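Long-range contacts in beta-L-arabinobiosidase (Bacteroides thetaiotaomicron, PDB 5MQR), which is a multidomain glycoside hydrolase of plant pectin breakdown, a beta-L-arabinobiosidase that probably also has sialidase-like parts: residues R884-W892 / A906-F916; L922-R933 / W942-S951. All blocks are in the same frame, centred on the assembly; numbering follows the deposited sequence.

Interaction 1. Residues R884-W892 / A906-F916; sequences REAIGYIPW and AWKEIMDEKGF
The short 3-10 turn 886-889, running on into the helical turn at W892, approaches the irregular segment 906-916 with the CA atoms of Y889 and A906 8.0 Å apart, a gap bridged by side chains. Y889 reaches across it and touches five residues of the other segment. With CG anti to its own carbonyl carbon (chi1 -68°), the phenol ring lies face to face on the six-membered ring of W907, centroids 4.1 Å apart and planes 22° from parallel. W907 in turn drives an edge into W892: its NE1 sits over the centre of the W892 ring, 3.4 Å from CE2, an edge-to-face pair with planes at 63°. Elsewhere in the cluster the Y889 edge is directed at the face of F916 in an offset edge-to-face pair, while CD1 of I910 touches Y889 CE2 at 3.6 Å. The phenol hydroxyl donates to the carbonyl of A906, OH to O 2.7 Å, from a position tilted out of the carbonyl plane. F916 CZ also packs 3.6 Å from the carbonyl O of E885. The extended chain of R884 crosses the bent E909 side chain at a slant, R884 CD to E909 CG 4.0 Å; their charged ends instead engage E926 and R928. Helix 948-964 backs the cluster, and F961 stacks on W907. The contact is thus an aromatic core within the MGH1-like glycoside hydrolase domain: the Y889 hydroxyl is satisfied by a backbone carbonyl, which probably helps hold the phenol in its place over the indole, and the charged groups of R884 and E909 find their partners outside the two segments.

Interaction 2. Residues L922-R933 / W942-S951; sequences LTTAERRHPEFR and WDGAIWPFAS
T924 lays its methyl CG2 against A950 CB, 3.8 Å away, and equally close to CD1 of W947 and CE3 of W942, so that the methyl sits among these three side chains. Its hydroxyl is on the other branch. Set between the backbone N and the carbonyl carbon (chi1 37°), OG1 donates to A945 O at 2.7 Å, in the carbonyl plane and on a lone pair, and receives a weak bond from G944 N. The T924 backbone N adds a bond to G944 O, 3.1 Å long, which arrives from above the carbonyl plane. G944 CA is met at a slant by the F932 ring, CE2 at 3.3 Å, and CG of R933 also presses close on it. One residue back, D943 O accepts from R933 N at 2.9 Å and also lies over a face of the F932 ring. The R933 chain bends at chi3 so that CD passes A945 N and a guanidinium face meets A945 CB. Near the start of helix 948-964, I946 CG1 packs on L922 O at 3.4 Å, and two waters join L922 to S951: one links L922 N to S951 OG, the other L922 O to the same hydroxyl and to W947 N. G944 N, G944 O and A945 O are thus bonded around one threonine, and L922 N, L922 O and W947 N through water, which pins the irregular loop to the lead-in of the helix; R933 NH1 ties that loop to D999 and E1000, and R935 from the intervening loop takes E931 and D943.

How the interactions relate
Interactions 1 and 2 follow one another along the chain inside the MGH1-like domain, with centres about 10 Å apart, and both are largely buried. They share helix 948-964: its side chains back the aromatic cluster of interaction 1, and its first turn belongs to interaction 2. The loop 922-933 also runs along both segments of interaction 1, through backbone bonds such as G915 O to R927 N at 2.8 Å and the salt bridge of E909 with R928. Chemistry separates them: rings dominate 884-892 / 906-916, where a single hydrogen bond crosses, whereas 922-933 / 942-951 relies on close backbone approach, several hydrogen bonds and water.

Interaction 1. Residues R884-W892 / A906-F916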
loop_
_atom_site.group_PDB
_atom_site.type_symbol
_atom_site.label_atom_id
_atom_site.label_comp_id
_atom_site.label_asym_id
_atom_site.label_seq_id
_atom_site.Cartn_x
_atom_site.Cartn_y
_atom_site.Cartn_z
ATOM N N ARG A 884 -22.384 -37.496 19.665
ATOM C CA ARG A 884 -21.977 -36.174 19.238
ATOM C C ARG A 884 -21.438 -36.289 17.812
ATOM O O ARG A 884 -20.464 -37.036 17.561
ATOM C CB ARG A 884 -20.903 -35.599 20.150
ATOM C CG ARG A 884 -21.291 -35.450 21.612
ATOM C CD ARG A 884 -20.180 -34.715 22.337
ATOM N NE ARG A 884 -20.419 -34.537 23.767
ATOM C CZ ARG A 884 -20.299 -35.484 24.700
ATOM N NH1 ARG A 884 -19.956 -36.733 24.383
ATOM N NH2 ARG A 884 -20.542 -35.175 25.967
ATOM N N GLU A 885 -22.075 -35.569 16.894
ATOM C CA GLU A 885 -21.674 -35.564 15.477
ATOM C C GLU A 885 -21.383 -34.143 15.025
ATOM O O GLU A 885 -21.776 -33.188 15.676
ATOM C CB GLU A 885 -22.772 -36.190 14.602
ATOM C CG GLU A 885 -23.033 -37.664 14.892
ATOM C CD GLU A 885 -24.267 -38.210 14.187
ATOM O OE1 GLU A 885 -25.373 -37.629 14.320
ATOM O OE2 GLU A 885 -24.126 -39.233 13.488
ATOM N N ALA A 886 -20.725 -34.011 13.883
ATOM C CA ALA A 886 -20.443 -32.686 13.324
ATOM C C ALA A 886 -21.737 -31.925 13.041
ATOM O O ALA A 886 -21.746 -30.681 13.121
ATOM C CB ALA A 886 -19.614 -32.796 12.047
ATOM N N ILE A 887 -22.814 -32.670 12.724
ATOM C CA ILE A 887 -24.104 -32.046 12.451
ATOM C C ILE A 887 -24.628 -31.256 13.646
ATOM O O ILE A 887 -25.416 -30.361 13.465
ATOM C CB ILE A 887 -25.197 -33.016 11.935
ATOM C CG1 ILE A 887 -25.522 -34.122 12.948
ATOM C CG2 ILE A 887 -24.789 -33.586 10.587
ATOM C CD1 ILE A 887 -26.813 -34.882 12.634
ATOM N N GLY A 888 -24.175 -31.577 14.852
ATOM C CA GLY A 888 -24.543 -30.815 16.050
ATOM C C GLY A 888 -24.042 -29.374 16.107
ATOM O O GLY A 888 -24.483 -28.605 16.976
ATOM N N TYR A 889 -23.098 -29.017 15.226
ATOM C CA TYR A 889 -22.650 -27.645 15.109
ATOM C C TYR A 889 -23.453 -26.826 14.106
ATOM O O TYR A 889 -23.369 -25.614 14.142
ATOM C CB TYR A 889 -21.159 -27.573 14.784
ATOM C CG TYR A 889 -20.259 -28.054 15.912
ATOM C CD1 TYR A 889 -20.306 -27.476 17.190
ATOM C CD2 TYR A 889 -19.344 -29.083 15.696
ATOM C CE1 TYR A 889 -19.478 -27.943 18.210
ATOM C CE2 TYR A 889 -18.517 -29.546 16.703
ATOM C CZ TYR A 889 -18.588 -28.992 17.952
ATOM O OH TYR A 889 -17.740 -29.492 18.909
ATOM N N ILE A 890 -24.288 -27.465 13.285
ATOM C CA ILE A 890 -25.062 -26.775 12.235
ATOM C C ILE A 890 -26.010 -25.697 12.782
ATOM O O ILE A 890 -26.166 -24.681 12.145
ATOM C CB ILE A 890 -25.795 -27.770 11.316
ATOM C CG1 ILE A 890 -24.773 -28.615 10.540
ATOM C CG2 ILE A 890 -26.652 -27.075 10.263
ATOM C CD1 ILE A 890 -25.406 -29.757 9.758
ATOM N N PRO A 891 -26.587 -25.863 13.989
ATOM C CA PRO A 891 -27.360 -24.724 14.491
ATOM C C PRO A 891 -26.628 -23.365 14.419
ATOM O O PRO A 891 -27.262 -22.354 14.075
ATOM C CB PRO A 891 -27.656 -25.116 15.936
ATOM C CG PRO A 891 -27.701 -26.614 15.890
ATOM C CD PRO A 891 -26.565 -26.961 14.961
ATOM N N TRP A 892 -25.326 -23.346 14.722
ATOM C CA TRP A 892 -24.526 -22.114 14.639
ATOM C C TRP A 892 -24.208 -21.628 13.213
ATOM O O TRP A 892 -23.886 -20.466 13.022
ATOM C CB TRP A 892 -23.215 -22.250 15.408
ATOM C CG TRP A 892 -23.429 -22.208 16.852
ATOM C CD1 TRP A 892 -23.617 -21.099 17.616
ATOM C CD2 TRP A 892 -23.512 -23.319 17.729
ATOM N NE1 TRP A 892 -23.785 -21.447 18.911
ATOM C CE2 TRP A 892 -23.715 -22.806 19.022
ATOM C CE3 TRP A 892 -23.387 -24.702 17.557
ATOM C CZ2 TRP A 892 -23.831 -23.619 20.144
ATOM C CZ3 TRP A 892 -23.513 -25.529 18.679
ATOM C CH2 TRP A 892 -23.737 -24.977 19.955
ATOM N N ALA A 906 -20.421 -27.218 24.030
ATOM C CA ALA A 906 -20.353 -28.033 22.798
ATOM C C ALA A 906 -19.083 -27.820 21.961
ATOM O O ALA A 906 -18.525 -28.751 21.387
ATOM C CB ALA A 906 -21.588 -27.794 21.929
ATOM N N TRP A 907 -18.634 -26.577 21.921
ATOM C CA TRP A 907 -17.473 -26.208 21.143
ATOM C C TRP A 907 -16.140 -26.699 21.728
ATOM O O TRP A 907 -15.121 -26.658 21.035
ATOM C CB TRP A 907 -17.456 -24.691 20.918
ATOM C CG TRP A 907 -18.503 -24.282 19.959
ATOM C CD1 TRP A 907 -19.685 -23.682 20.239
ATOM C CD2 TRP A 907 -18.464 -24.463 18.556
ATOM N NE1 TRP A 907 -20.402 -23.478 19.087
ATOM C CE2 TRP A 907 -19.669 -23.942 18.032
ATOM C CE3 TRP A 907 -17.532 -25.018 17.682
ATOM C CZ2 TRP A 907 -19.961 -23.962 16.668
ATOM C CZ3 TRP A 907 -17.820 -25.040 16.322
ATOM C CH2 TRP A 907 -19.023 -24.506 15.829
ATOM N N LYS A 908 -16.140 -27.184 22.969
ATOM C CA LYS A 908 -14.928 -27.759 23.548
ATOM C C LYS A 908 -14.481 -29.009 22.800
ATOM O O LYS A 908 -13.294 -29.319 22.790
ATOM C CB LYS A 908 -15.103 -28.075 25.037
ATOM C CG LYS A 908 -15.200 -26.830 25.887
ATOM C CD LYS A 908 -15.199 -27.126 27.381
ATOM C CE LYS A 908 -15.146 -25.810 28.155
ATOM N NZ LYS A 908 -14.942 -26.012 29.623
ATOM N N GLU A 909 -15.418 -29.695 22.150
ATOM C CA GLU A 909 -15.101 -30.930 21.435
ATOM C C GLU A 909 -14.246 -30.712 20.187
ATOM O O GLU A 909 -13.667 -31.647 19.667
ATOM C CB GLU A 909 -16.376 -31.697 21.091
ATOM C CG GLU A 909 -17.204 -32.055 22.310
ATOM C CD GLU A 909 -16.389 -32.814 23.352
ATOM O OE1 GLU A 909 -15.947 -33.937 23.025
ATOM O OE2 GLU A 909 -16.176 -32.279 24.476
ATOM N N ILE A 910 -14.144 -29.474 19.740
ATOM C CA ILE A 910 -13.242 -29.111 18.664
ATOM C C ILE A 910 -11.772 -29.359 19.058
ATOM O O ILE A 910 -10.956 -29.729 18.202
ATOM C CB ILE A 910 -13.478 -27.645 18.232
ATOM C CG1 ILE A 910 -14.875 -27.473 17.636
ATOM C CG2 ILE A 910 -12.457 -27.171 17.215
ATOM C CD1 ILE A 910 -15.200 -28.310 16.415
HETATM N N MSE A 911 -11.449 -29.196 20.342
HETATM C CA MSE A 911 -10.054 -29.277 20.796
HETATM C C MSE A 911 -9.758 -30.561 21.507
HETATM O O MSE A 911 -8.687 -30.700 22.066
HETATM C CB MSE A 911 -9.784 -28.113 21.743
HETATM C CG MSE A 911 -10.286 -26.790 21.156
HETATM SE SE MSE A 911 -10.132 -25.392 22.525
HETATM C CE MSE A 911 -11.769 -25.825 23.517
ATOM N N ASP A 912 -10.675 -31.517 21.480
ATOM C CA ASP A 912 -10.514 -32.769 22.196
ATOM C C ASP A 912 -10.314 -33.880 21.198
ATOM O O ASP A 912 -11.138 -34.086 20.325
ATOM C CB ASP A 912 -11.749 -33.042 23.049
ATOM C CG ASP A 912 -11.544 -34.185 24.080
ATOM O OD1 ASP A 912 -10.620 -35.029 23.958
ATOM O OD2 ASP A 912 -12.358 -34.248 25.034
ATOM N N GLU A 913 -9.228 -34.621 21.363
ATOM C CA GLU A 913 -8.933 -35.809 20.543
ATOM C C GLU A 913 -9.970 -36.913 20.661
ATOM O O GLU A 913 -10.030 -37.778 19.804
ATOM C CB GLU A 913 -7.586 -36.409 20.957
ATOM C CG GLU A 913 -6.396 -35.565 20.526
ATOM C CD GLU A 913 -5.061 -36.175 20.933
ATOM O OE1 GLU A 913 -5.045 -37.076 21.822
ATOM O OE2 GLU A 913 -4.039 -35.721 20.354
ATOM N N LYS A 914 -10.718 -36.913 21.759
ATOM C CA LYS A 914 -11.812 -37.839 21.951
ATOM C C LYS A 914 -13.092 -37.310 21.339
ATOM O O LYS A 914 -14.066 -38.047 21.193
ATOM C CB LYS A 914 -12.003 -38.095 23.448
ATOM C CG LYS A 914 -10.743 -38.590 24.140
ATOM C CD LYS A 914 -10.237 -39.863 23.479
ATOM C CE LYS A 914 -9.251 -40.629 24.354
ATOM N NZ LYS A 914 -8.864 -41.940 23.757
ATOM N N GLY A 915 -13.092 -36.022 21.035
ATOM C CA GLY A 915 -14.151 -35.378 20.284
ATOM C C GLY A 915 -13.894 -35.350 18.786
ATOM O O GLY A 915 -13.829 -36.400 18.139
ATOM N N PHE A 916 -13.745 -34.143 18.248
ATOM C CA PHE A 916 -13.610 -33.964 16.814
ATOM C C PHE A 916 -12.182 -33.719 16.331
ATOM O O PHE A 916 -11.935 -33.766 15.126
ATOM C CB PHE A 916 -14.548 -32.848 16.339
ATOM C CG PHE A 916 -15.982 -33.119 16.656
ATOM C CD1 PHE A 916 -16.710 -34.039 15.903
ATOM C CD2 PHE A 916 -16.600 -32.507 17.735
ATOM C CE1 PHE A 916 -18.034 -34.334 16.211
ATOM C CE2 PHE A 916 -17.933 -32.785 18.048
ATOM C CZ PHE A 916 -18.648 -33.702 17.290
#

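Interaction 2. Residues L922-R933 / W942-S951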
loop_
_atom_site.group_PDB
_atom_site.type_symbol
_atom_site.label_atom_id
_atom_site.label_comp_id
_atom_site.label_asym_id
_atom_site.label_seq_id
_atom_site.Cartn_x
_atom_site.Cartn_y
_atom_site.Cartn_z
ATOM N N LEU A 922 -11.230 -32.259 11.213
ATOM C CA LEU A 922 -12.442 -32.444 12.011
ATOM C C LEU A 922 -13.194 -33.671 11.539
ATOM O O LEU A 922 -13.480 -33.809 10.339
ATOM C CB LEU A 922 -13.361 -31.223 11.897
ATOM C CG LEU A 922 -12.744 -29.919 12.401
ATOM C CD1 LEU A 922 -13.496 -28.734 11.844
ATOM C CD2 LEU A 922 -12.707 -29.841 13.913
ATOM N N THR A 923 -13.495 -34.561 12.479
ATOM C CA THR A 923 -14.216 -35.790 12.185
ATOM C C THR A 923 -15.709 -35.458 12.055
ATOM O O THR A 923 -16.155 -34.356 12.446
ATOM C CB THR A 923 -14.008 -36.813 13.297
ATOM O OG1 THR A 923 -14.298 -36.195 14.557
ATOM C CG2 THR A 923 -12.581 -37.340 13.308
ATOM N N THR A 924 -16.452 -36.380 11.444
ATOM C CA THR A 924 -17.913 -36.268 11.333
ATOM C C THR A 924 -18.651 -36.822 12.548
ATOM O O THR A 924 -19.853 -36.632 12.656
ATOM C CB THR A 924 -18.458 -36.969 10.084
ATOM O OG1 THR A 924 -17.717 -38.173 9.833
ATOM C CG2 THR A 924 -18.369 -36.044 8.887
ATOM N N ALA A 925 -17.932 -37.490 13.446
ATOM C CA ALA A 925 -18.506 -38.065 14.652
ATOM C C ALA A 925 -17.433 -38.103 15.712
ATOM O O ALA A 925 -16.233 -38.195 15.408
ATOM C CB ALA A 925 -19.025 -39.474 14.382
ATOM N N GLU A 926 -17.847 -38.009 16.960
ATOM C CA GLU A 926 -16.881 -37.960 18.045
ATOM C C GLU A 926 -16.037 -39.240 18.068
ATOM O O GLU A 926 -16.563 -40.345 17.994
ATOM C CB GLU A 926 -17.580 -37.716 19.388
ATOM C CG GLU A 926 -18.592 -38.789 19.777
ATOM C CD GLU A 926 -19.329 -38.484 21.045
ATOM O OE1 GLU A 926 -18.816 -37.723 21.897
ATOM O OE2 GLU A 926 -20.440 -39.035 21.185
ATOM N N ARG A 927 -14.728 -39.080 18.190
ATOM C CA ARG A 927 -13.800 -40.215 18.106
ATOM C C ARG A 927 -13.959 -41.247 19.242
ATOM O O ARG A 927 -13.653 -42.430 19.047
ATOM C CB ARG A 927 -12.374 -39.698 18.015
ATOM C CG ARG A 927 -12.149 -38.930 16.721
ATOM C CD ARG A 927 -10.776 -38.303 16.666
ATOM N NE ARG A 927 -9.741 -39.295 16.408
ATOM C CZ ARG A 927 -8.438 -39.141 16.667
ATOM N NH1 ARG A 927 -7.952 -38.022 17.213
ATOM N NH2 ARG A 927 -7.603 -40.130 16.381
ATOM N N ARG A 928 -14.455 -40.800 20.404
ATOM C CA ARG A 928 -14.761 -41.684 21.549
ATOM C C ARG A 928 -15.914 -42.661 21.353
ATOM O O ARG A 928 -16.065 -43.593 22.142
ATOM C CB ARG A 928 -15.077 -40.855 22.809
ATOM C CG ARG A 928 -16.366 -40.026 22.748
ATOM C CD ARG A 928 -16.670 -39.412 24.107
ATOM N NE ARG A 928 -15.694 -38.385 24.460
ATOM C CZ ARG A 928 -15.699 -37.131 24.003
ATOM N NH1 ARG A 928 -16.636 -36.696 23.157
ATOM N NH2 ARG A 928 -14.759 -36.288 24.403
ATOM N N HIS A 929 -16.764 -42.433 20.360
ATOM C CA HIS A 929 -17.959 -43.228 20.254
ATOM C C HIS A 929 -17.631 -44.654 19.776
ATOM O O HIS A 929 -16.884 -44.826 18.803
ATOM C CB HIS A 929 -19.003 -42.571 19.359
ATOM C CG HIS A 929 -20.369 -43.122 19.571
ATOM N ND1 HIS A 929 -20.835 -44.205 18.872
ATOM C CD2 HIS A 929 -21.350 -42.777 20.434
ATOM C CE1 HIS A 929 -22.051 -44.508 19.285
ATOM N NE2 HIS A 929 -22.391 -43.651 20.231
ATOM N N PRO A 930 -18.173 -45.681 20.473
ATOM C CA PRO A 930 -17.822 -47.060 20.105
ATOM C C PRO A 930 -18.191 -47.465 18.676
ATOM O O PRO A 930 -17.583 -48.374 18.136
ATOM C CB PRO A 930 -18.604 -47.925 21.126
ATOM C CG PRO A 930 -18.987 -47.002 22.246
ATOM C CD PRO A 930 -19.061 -45.623 21.657
ATOM N N GLU A 931 -19.205 -46.841 18.094
ATOM C CA GLU A 931 -19.531 -47.059 16.683
ATOM C C GLU A 931 -18.749 -46.199 15.668
ATOM O O GLU A 931 -19.056 -46.237 14.458
ATOM C CB GLU A 931 -21.036 -46.908 16.451
ATOM C CG GLU A 931 -21.911 -47.794 17.337
ATOM C CD GLU A 931 -23.399 -47.520 17.135
ATOM O OE1 GLU A 931 -23.809 -47.324 15.964
ATOM O OE2 GLU A 931 -24.165 -47.504 18.143
ATOM N N PHE A 932 -17.741 -45.452 16.132
ATOM C CA PHE A 932 -16.897 -44.622 15.254
ATOM C C PHE A 932 -16.239 -45.489 14.188
ATOM O O PHE A 932 -15.510 -46.407 14.513
ATOM C CB PHE A 932 -15.818 -43.879 16.070
ATOM C CG PHE A 932 -14.956 -42.946 15.251
ATOM C CD1 PHE A 932 -13.787 -43.406 14.646
ATOM C CD2 PHE A 932 -15.311 -41.602 15.077
ATOM C CE1 PHE A 932 -12.993 -42.548 13.892
ATOM C CE2 PHE A 932 -14.507 -40.747 14.332
ATOM C CZ PHE A 932 -13.356 -41.217 13.733
ATOM N N ARG A 933 -16.518 -45.173 12.922
ATOM C CA ARG A 933 -15.958 -45.851 11.742
ATOM C C ARG A 933 -15.985 -47.377 11.816
ATOM O O ARG A 933 -14.983 -48.056 11.618
ATOM C CB ARG A 933 -14.570 -45.300 11.400
ATOM C CG ARG A 933 -14.615 -43.829 10.965
ATOM C CD ARG A 933 -13.306 -43.345 10.343
ATOM N NE ARG A 933 -13.045 -44.035 9.077
ATOM C CZ ARG A 933 -11.845 -44.237 8.531
ATOM N NH1 ARG A 933 -10.727 -43.770 9.098
ATOM N NH2 ARG A 933 -11.769 -44.905 7.386
ATOM N N TRP A 942 -20.381 -41.814 6.799
ATOM C CA TRP A 942 -20.398 -40.567 7.578
ATOM C C TRP A 942 -20.326 -40.804 9.092
ATOM O O TRP A 942 -20.690 -39.929 9.893
ATOM C CB TRP A 942 -21.642 -39.753 7.222
ATOM C CG TRP A 942 -21.551 -39.082 5.901
ATOM C CD1 TRP A 942 -21.612 -39.665 4.676
ATOM C CD2 TRP A 942 -21.397 -37.669 5.667
ATOM N NE1 TRP A 942 -21.487 -38.707 3.690
ATOM C CE2 TRP A 942 -21.354 -37.480 4.271
ATOM C CE3 TRP A 942 -21.302 -36.554 6.502
ATOM C CZ2 TRP A 942 -21.240 -36.224 3.694
ATOM C CZ3 TRP A 942 -21.155 -35.316 5.927
ATOM C CH2 TRP A 942 -21.137 -35.157 4.538
ATOM N N ASP A 943 -19.774 -41.954 9.471
ATOM C CA ASP A 943 -19.631 -42.324 10.881
ATOM C C ASP A 943 -18.258 -41.989 11.461
ATOM O O ASP A 943 -17.790 -42.668 12.391
ATOM C CB ASP A 943 -20.001 -43.811 11.105
ATOM C CG ASP A 943 -19.114 -44.779 10.350
ATOM O OD1 ASP A 943 -18.424 -44.376 9.367
ATOM O OD2 ASP A 943 -19.125 -45.974 10.767
ATOM N N GLY A 944 -17.614 -40.936 10.956
ATOM C CA GLY A 944 -16.379 -40.470 11.577
ATOM C C GLY A 944 -15.323 -39.858 10.687
ATOM O O GLY A 944 -14.641 -38.934 11.108
ATOM N N ALA A 945 -15.177 -40.366 9.467
ATOM C CA ALA A 945 -14.167 -39.869 8.532
ATOM C C ALA A 945 -14.331 -38.373 8.283
ATOM O O ALA A 945 -15.394 -37.813 8.563
ATOM C CB ALA A 945 -14.261 -40.640 7.211
ATOM N N ILE A 946 -13.299 -37.733 7.735
ATOM C CA ILE A 946 -13.345 -36.287 7.458
ATOM C C ILE A 946 -14.020 -36.096 6.116
ATOM O O ILE A 946 -13.606 -36.680 5.116
ATOM C CB ILE A 946 -11.948 -35.647 7.456
ATOM C CG1 ILE A 946 -11.273 -35.870 8.805
ATOM C CG2 ILE A 946 -12.000 -34.153 7.128
ATOM C CD1 ILE A 946 -9.891 -35.282 8.911
ATOM N N TRP A 947 -15.077 -35.286 6.118
ATOM C CA TRP A 947 -15.820 -34.885 4.911
ATOM C C TRP A 947 -15.712 -33.352 4.786
ATOM O O TRP A 947 -16.191 -32.624 5.659
ATOM C CB TRP A 947 -17.295 -35.279 5.025
ATOM C CG TRP A 947 -17.570 -36.706 4.725
ATOM C CD1 TRP A 947 -17.473 -37.768 5.597
ATOM C CD2 TRP A 947 -17.989 -37.252 3.477
ATOM N NE1 TRP A 947 -17.785 -38.930 4.958
ATOM C CE2 TRP A 947 -18.114 -38.649 3.655
ATOM C CE3 TRP A 947 -18.256 -36.703 2.218
ATOM C CZ2 TRP A 947 -18.512 -39.505 2.614
ATOM C CZ3 TRP A 947 -18.651 -37.542 1.189
ATOM C CH2 TRP A 947 -18.768 -38.936 1.388
ATOM N N PRO A 948 -15.084 -32.849 3.712
ATOM C CA PRO A 948 -15.045 -31.392 3.558
ATOM C C PRO A 948 -16.419 -30.711 3.608
ATOM O O PRO A 948 -16.515 -29.608 4.142
ATOM C CB PRO A 948 -14.349 -31.197 2.195
ATOM C CG PRO A 948 -13.450 -32.394 2.078
ATOM C CD PRO A 948 -14.155 -33.529 2.798
ATOM N N PHE A 949 -17.468 -31.365 3.085
ATOM C CA PHE A 949 -18.856 -30.854 3.219
ATOM C C PHE A 949 -19.134 -30.451 4.656
ATOM O O PHE A 949 -19.625 -29.347 4.924
ATOM C CB PHE A 949 -19.851 -31.938 2.801
ATOM C CG PHE A 949 -21.282 -31.483 2.711
ATOM C CD1 PHE A 949 -22.053 -31.305 3.863
ATOM C CD2 PHE A 949 -21.892 -31.324 1.462
ATOM C CE1 PHE A 949 -23.395 -30.947 3.778
ATOM C CE2 PHE A 949 -23.234 -30.955 1.372
ATOM C CZ PHE A 949 -23.989 -30.775 2.530
ATOM N N ALA A 950 -18.778 -31.355 5.563
ATOM C CA ALA A 950 -18.963 -31.165 7.004
ATOM C C ALA A 950 -17.981 -30.180 7.618
ATOM O O ALA A 950 -18.380 -29.331 8.412
ATOM C CB ALA A 950 -18.834 -32.506 7.732
ATOM N N SER A 951 -16.691 -30.346 7.315
ATOM C CA SER A 951 -15.684 -29.411 7.820
ATOM C C SER A 951 -16.090 -27.949 7.477
ATOM O O SER A 951 -16.002 -27.035 8.307
ATOM C CB SER A 951 -14.302 -29.744 7.242
ATOM O OG SER A 951 -13.895 -31.026 7.643
HETATM O O HOH W 1 -11.329 -30.740 8.474
HETATM O O HOH W 2 -15.357 -33.206 8.494
#